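Unknown protein (Galdieria sulphuraria, PDB 2NYI) is of unknown function but carries tandem ACT domains, a fold that in many proteins senses amino acids or other small ligands. Local coordinates at residues F149-Y152 against Q153-V156; S160-E163 against E164-V168. All coordinates share one frame; numbering follows the deposited sequence.

Overall arrangement
Contact 1 and contact 2 lie at the two ends of one helix, 152-166, which connects strand 137-148 to strand 169-174 in a beta-alpha-beta-beta-alpha-beta arrangement. Contact 1 forms where the chain leaves the loop after strand 137-148 and enters the helix; contact 2 forms where the helix stops and the chain turns toward strand 169-174. Their centres are about 17 Å apart, and about 22 and 24 Å from the centre of the chain, on the same side of it. Both meet strand 169-174: contact 1 through L172, contact 2 through I170. No ligand or active site is identified here, so both are read as structural.

Contact 1 (F149-Y152 against Q153-V156); sequences FPLY and QEVV
Y152 and V156 meet one helical turn apart at the start of helix 152-166, the second helix of a beta-alpha-beta-beta-alpha-beta unit with the ferredoxin-like topology of ACT domains. The tightly packed part is a CH-pi contact: V156 CG2 lies 3.8 Å from the centroid of the Y152 ring, 18° off the ring normal, so the methyl sits over a face. It is displaced toward the phenol end, and CZ is the ring atom it approaches most closely, at 3.6 Å. Y152 CG is anti to the backbone N (chi1 177°), beside the carbonyl carbon, which carries the ring across the V156 side chain at a slant. Its OH is hydrogen-bonded to the backbone O of L172 in strand 169-174, a strand residue that V155 and V156 also touch. Were an alanine to stand in place of Y152, V156 CG2 would probably lose its aromatic surface and the L172 carbonyl its hydroxyl partner.

Backbone bonds set the spacing of the turn. V155 N donates to L151 O at 2.9 Å, and V156 N to Y152 O with an N-H...O angle of 167°. V155 CG2 is also pressed against L151 O.

The solvent side is looser. There L151 CD2 merely brushes the carboxylate of E154, and ordered water supplies the polar links. One molecule accepts from Q153 N and donates to P150 O. A second spans from P150 O to E154 N, which it meets at 2.8 Å, and gives E154 OE1 a weak bond at 3.4 Å. P150 O therefore receives both waters, while E154 CG stays 3.3 Å from L151 O.

Contact 2 (S160-E163 against E164-V168); sequences SRVE and EEFGV
E163 O receives two weak backbone bonds where helix 152-166 ends: G167 N lies 2.8 Å away, with an N-H...O angle of only 119°, and V168 N reaches the same oxygen at 3.2 Å. The shared acceptor marks the C-terminal turn, in which G167 leaves the helix with a positive phi, a conformation that glycine adopts readily. Just before it the helical pattern is regular. E165 N donates to R161 O at 2.8 Å and nearly straight (167°), and F166 N bonds to V162 O in the same i to i+4 pattern.

The side chains fold round this turn. E163 CG is anti to its own carbonyl carbon (chi1 -80°) and comes to 3.2 Å from V168 O, so the methylenes of the glutamate run beside the departing chain. Beyond them, OE2 is hydrogen-bonded to the backbone N of I170, linking the last helical turn to the start of strand 169-174. F166 turns its edge to V162 O, which lies near the ring plane 3.7 Å from CD2; that same ring carbon touches V162 CG1 at 4.1 Å. V168 CG2 comes within 4.3 Å of V162 CG1, so that methyl has both F166 and V168 as apolar neighbours.

S160 OG is hydrogen-bonded to T157 O, one turn back in the same helix. On the inward side, V162 packs against A109, V110 and V113 of helix 106-116, and F166 extends the helix-to-helix contact at A109, while the chain beyond V168 runs on into strand 169-174.

Contact 1 (F149-Y152 against Q153-V156)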
ATOM      1  N   PHE A 149       7.981  19.806 -12.710  1.00 22.48           N
ATOM      2  CA  PHE A 149       7.135  20.939 -12.344  1.00 22.33           C
ATOM      3  C   PHE A 149       6.686  21.827 -13.524  1.00 21.99           C
ATOM      4  O   PHE A 149       5.606  22.414 -13.454  1.00 21.72           O
ATOM      5  CB  PHE A 149       7.759  21.795 -11.222  1.00 22.53           C
ATOM      6  CG  PHE A 149       8.982  22.570 -11.642  1.00 26.13           C
ATOM      7  CD1 PHE A 149       8.860  23.757 -12.376  1.00 26.60           C
ATOM      8  CD2 PHE A 149      10.252  22.134 -11.282  1.00 24.66           C
ATOM      9  CE1 PHE A 149       9.994  24.475 -12.783  1.00 20.96           C
ATOM     10  CE2 PHE A 149      11.393  22.851 -11.673  1.00 20.82           C
ATOM     11  CZ  PHE A 149      11.262  24.018 -12.428  1.00 26.39           C
ATOM     12  N   PRO A 150       7.515  21.960 -14.591  1.00 22.78           N
ATOM     13  CA  PRO A 150       6.994  22.817 -15.677  1.00 23.27           C
ATOM     14  C   PRO A 150       5.670  22.330 -16.291  1.00 22.63           C
ATOM     15  O   PRO A 150       4.980  23.118 -16.936  1.00 21.90           O
ATOM     16  CB  PRO A 150       8.099  22.746 -16.740  1.00 23.25           C
ATOM     17  CG  PRO A 150       9.359  22.474 -15.953  1.00 24.74           C
ATOM     18  CD  PRO A 150       8.886  21.488 -14.886  1.00 22.10           C
ATOM     19  N   LEU A 151       5.342  21.052 -16.110  1.00 23.16           N
ATOM     20  CA  LEU A 151       4.101  20.472 -16.657  1.00 23.45           C
ATOM     21  C   LEU A 151       2.858  20.741 -15.800  1.00 24.18           C
ATOM     22  O   LEU A 151       1.753  20.347 -16.192  1.00 23.81           O
ATOM     23  CB  LEU A 151       4.244  18.947 -16.840  1.00 23.58           C
ATOM     24  CG  LEU A 151       5.404  18.377 -17.665  1.00 27.85           C
ATOM     25  CD1 LEU A 151       5.312  16.863 -17.829  1.00 28.87           C
ATOM     26  CD2 LEU A 151       5.521  19.052 -19.028  1.00 23.20           C
ATOM     27  N   TYR A 152       3.024  21.388 -14.645  1.00 24.10           N
ATOM     28  CA  TYR A 152       1.918  21.549 -13.677  1.00 23.86           C
ATOM     29  C   TYR A 152       0.672  22.125 -14.346  1.00 25.49           C
ATOM     30  O   TYR A 152      -0.401  21.532 -14.267  1.00 26.20           O
ATOM     31  CB  TYR A 152       2.336  22.433 -12.503  1.00 23.89           C
ATOM     32  CG  TYR A 152       1.223  22.699 -11.492  1.00 27.58           C
ATOM     33  CD1 TYR A 152       0.798  21.691 -10.616  1.00 24.75           C
ATOM     34  CD2 TYR A 152       0.594  23.946 -11.421  1.00 30.11           C
ATOM     35  CE1 TYR A 152      -0.231  21.926  -9.681  1.00 28.95           C
ATOM     36  CE2 TYR A 152      -0.437  24.190 -10.490  1.00 29.31           C
ATOM     37  CZ  TYR A 152      -0.832  23.169  -9.622  1.00 31.25           C
ATOM     38  OH  TYR A 152      -1.834  23.382  -8.695  1.00 34.25           O
ATOM     39  N   GLN A 153       0.823  23.268 -15.024  1.00 26.31           N
ATOM     40  CA  GLN A 153      -0.350  23.942 -15.588  1.00 26.71           C
ATOM     41  C   GLN A 153      -1.069  23.079 -16.625  1.00 26.19           C
ATOM     42  O   GLN A 153      -2.303  22.977 -16.600  1.00 27.99           O
ATOM     43  CB  GLN A 153      -0.024  25.349 -16.123  1.00 27.54           C
ATOM     44  CG  GLN A 153      -1.273  26.147 -16.549  1.00 32.98           C
ATOM     45  CD  GLN A 153      -2.401  26.099 -15.508  1.00 45.85           C
ATOM     46  OE1 GLN A 153      -2.230  26.531 -14.360  1.00 47.19           O
ATOM     47  NE2 GLN A 153      -3.561  25.569 -15.912  1.00 38.74           N
ATOM     48  N   GLU A 154      -0.321  22.415 -17.503  1.00 25.12           N
ATOM     49  CA  GLU A 154      -0.990  21.563 -18.497  1.00 26.36           C
ATOM     50  C   GLU A 154      -1.646  20.316 -17.904  1.00 26.29           C
ATOM     51  O   GLU A 154      -2.657  19.833 -18.434  1.00 26.12           O
ATOM     52  CB  GLU A 154      -0.072  21.202 -19.658  1.00 26.61           C
ATOM     53  CG  GLU A 154       0.972  20.171 -19.382  1.00 28.95           C
ATOM     54  CD  GLU A 154       2.000  20.151 -20.494  1.00 39.10           C
ATOM     55  OE1 GLU A 154       2.604  21.216 -20.747  1.00 38.92           O
ATOM     56  OE2 GLU A 154       2.181  19.088 -21.122  1.00 41.82           O
ATOM     57  N   VAL A 155      -1.065  19.788 -16.825  1.00 26.42           N
ATOM     58  CA  VAL A 155      -1.704  18.707 -16.053  1.00 24.89           C
ATOM     59  C   VAL A 155      -3.037  19.194 -15.483  1.00 25.04           C
ATOM     60  O   VAL A 155      -4.078  18.523 -15.670  1.00 25.61           O
ATOM     61  CB  VAL A 155      -0.785  18.177 -14.927  1.00 25.35           C
ATOM     62  CG1 VAL A 155      -1.543  17.183 -14.004  1.00 26.46           C
ATOM     63  CG2 VAL A 155       0.458  17.500 -15.539  1.00 27.09           C
ATOM     64  N   VAL A 156      -3.002  20.366 -14.843  1.00 24.84           N
ATOM     65  CA  VAL A 156      -4.184  21.009 -14.239  1.00 25.76           C
ATOM     66  C   VAL A 156      -5.266  21.238 -15.287  1.00 25.75           C
ATOM     67  O   VAL A 156      -6.452  20.957 -15.042  1.00 25.43           O
ATOM     68  CB  VAL A 156      -3.808  22.321 -13.478  1.00 26.96           C
ATOM     69  CG1 VAL A 156      -5.030  23.224 -13.221  1.00 33.59           C
ATOM     70  CG2 VAL A 156      -3.113  21.972 -12.151  1.00 28.41           C
TER
HETATM   71  O   HOH W   1       2.304  23.280 -18.046  1.00 24.63           O
HETATM   72  O   HOH W   2       3.141  24.977 -15.133  1.00 32.65           O

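Contact 2 (S160-E163 against E164-V168)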
ATOM      1  N   SER A 160      -8.928  19.439 -15.542  1.00 28.79           N
ATOM      2  CA  SER A 160     -10.154  20.240 -15.618  1.00 29.69           C
ATOM      3  C   SER A 160     -11.157  19.674 -16.638  1.00 28.96           C
ATOM      4  O   SER A 160     -12.365  19.696 -16.388  1.00 29.64           O
ATOM      5  CB  SER A 160      -9.824  21.707 -15.917  1.00 29.86           C
ATOM      6  OG  SER A 160      -9.604  21.898 -17.305  1.00 38.45           O
ATOM      7  N   ARG A 161     -10.664  19.145 -17.760  1.00 28.28           N
ATOM      8  CA  ARG A 161     -11.509  18.420 -18.720  1.00 30.48           C
ATOM      9  C   ARG A 161     -12.188  17.224 -18.058  1.00 29.34           C
ATOM     10  O   ARG A 161     -13.383  16.970 -18.267  1.00 28.40           O
ATOM     11  CB  ARG A 161     -10.706  17.921 -19.921  1.00 30.50           C
ATOM     12  CG  ARG A 161     -10.183  18.999 -20.843  1.00 35.86           C
ATOM     13  CD  ARG A 161      -9.462  18.379 -22.042  1.00 34.31           C
ATOM     14  NE  ARG A 161     -10.379  17.830 -23.051  1.00 53.39           N
ATOM     15  CZ  ARG A 161     -10.850  18.508 -24.100  1.00 57.26           C
ATOM     16  NH1 ARG A 161     -10.501  19.777 -24.302  1.00 56.21           N
ATOM     17  NH2 ARG A 161     -11.677  17.913 -24.955  1.00 56.11           N
ATOM     18  N   VAL A 162     -11.415  16.478 -17.268  1.00 28.55           N
ATOM     19  CA  VAL A 162     -11.954  15.339 -16.523  1.00 27.85           C
ATOM     20  C   VAL A 162     -13.059  15.800 -15.576  1.00 27.00           C
ATOM     21  O   VAL A 162     -14.117  15.180 -15.512  1.00 27.16           O
ATOM     22  CB  VAL A 162     -10.849  14.588 -15.722  1.00 28.17           C
ATOM     23  CG1 VAL A 162     -11.463  13.429 -14.923  1.00 27.68           C
ATOM     24  CG2 VAL A 162      -9.770  14.070 -16.660  1.00 26.19           C
ATOM     25  N   GLU A 163     -12.806  16.891 -14.853  1.00 27.45           N
ATOM     26  CA  GLU A 163     -13.796  17.482 -13.957  1.00 28.16           C
ATOM     27  C   GLU A 163     -15.121  17.720 -14.681  1.00 29.46           C
ATOM     28  O   GLU A 163     -16.192  17.387 -14.163  1.00 29.71           O
ATOM     29  CB  GLU A 163     -13.298  18.815 -13.413  1.00 29.25           C
ATOM     30  CG  GLU A 163     -12.317  18.715 -12.256  1.00 24.83           C
ATOM     31  CD  GLU A 163     -12.006  20.063 -11.659  1.00 34.25           C
ATOM     32  OE1 GLU A 163     -12.001  21.068 -12.404  1.00 41.95           O
ATOM     33  OE2 GLU A 163     -11.775  20.131 -10.439  1.00 32.36           O
ATOM     34  N   GLU A 164     -15.023  18.299 -15.878  1.00 30.48           N
ATOM     35  CA  GLU A 164     -16.192  18.658 -16.683  1.00 30.96           C
ATOM     36  C   GLU A 164     -16.904  17.436 -17.225  1.00 31.35           C
ATOM     37  O   GLU A 164     -18.132  17.325 -17.102  1.00 32.97           O
ATOM     38  CB  GLU A 164     -15.806  19.604 -17.830  1.00 31.53           C
ATOM     39  CG  GLU A 164     -15.289  20.981 -17.391  1.00 36.92           C
ATOM     40  CD  GLU A 164     -16.309  21.792 -16.598  1.00 51.37           C
ATOM     41  OE1 GLU A 164     -17.531  21.663 -16.853  1.00 54.78           O
ATOM     42  OE2 GLU A 164     -15.884  22.569 -15.718  1.00 55.62           O
ATOM     43  N   GLU A 165     -16.144  16.516 -17.814  1.00 30.73           N
ATOM     44  CA  GLU A 165     -16.721  15.323 -18.428  1.00 32.42           C
ATOM     45  C   GLU A 165     -17.357  14.372 -17.420  1.00 31.21           C
ATOM     46  O   GLU A 165     -18.382  13.744 -17.710  1.00 30.94           O
ATOM     47  CB  GLU A 165     -15.689  14.576 -19.280  1.00 32.39           C
ATOM     48  CG  GLU A 165     -16.322  13.477 -20.130  1.00 36.38           C
ATOM     49  CD  GLU A 165     -15.320  12.630 -20.884  1.00 36.17           C
ATOM     50  OE1 GLU A 165     -14.231  13.145 -21.228  1.00 53.94           O
ATOM     51  OE2 GLU A 165     -15.635  11.447 -21.148  1.00 54.42           O
ATOM     52  N   PHE A 166     -16.753  14.275 -16.234  1.00 30.02           N
ATOM     53  CA  PHE A 166     -17.177  13.300 -15.230  1.00 28.47           C
ATOM     54  C   PHE A 166     -17.901  13.884 -14.014  1.00 28.39           C
ATOM     55  O   PHE A 166     -18.376  13.126 -13.171  1.00 29.07           O
ATOM     56  CB  PHE A 166     -15.981  12.428 -14.806  1.00 26.45           C
ATOM     57  CG  PHE A 166     -15.577  11.451 -15.865  1.00 25.98           C
ATOM     58  CD1 PHE A 166     -16.187  10.206 -15.941  1.00 26.84           C
ATOM     59  CD2 PHE A 166     -14.646  11.803 -16.837  1.00 23.85           C
ATOM     60  CE1 PHE A 166     -15.850   9.301 -16.942  1.00 33.49           C
ATOM     61  CE2 PHE A 166     -14.309  10.901 -17.851  1.00 23.16           C
ATOM     62  CZ  PHE A 166     -14.914   9.650 -17.901  1.00 29.30           C
ATOM     63  N   GLY A 167     -17.989  15.213 -13.936  1.00 28.19           N
ATOM     64  CA  GLY A 167     -18.650  15.897 -12.816  1.00 28.60           C
ATOM     65  C   GLY A 167     -17.966  15.703 -11.468  1.00 28.81           C
ATOM     66  O   GLY A 167     -18.638  15.587 -10.436  1.00 29.07           O
ATOM     67  N   VAL A 168     -16.632  15.657 -11.482  1.00 27.21           N
ATOM     68  CA  VAL A 168     -15.826  15.523 -10.254  1.00 26.68           C
ATOM     69  C   VAL A 168     -15.089  16.819  -9.872  1.00 26.14           C
ATOM     70  O   VAL A 168     -14.907  17.714 -10.711  1.00 26.50           O
ATOM     71  CB  VAL A 168     -14.832  14.331 -10.328  1.00 27.03           C
ATOM     72  CG1 VAL A 168     -15.593  12.992 -10.327  1.00 28.53           C
ATOM     73  CG2 VAL A 168     -13.896  14.453 -11.535  1.00 29.54           C
TER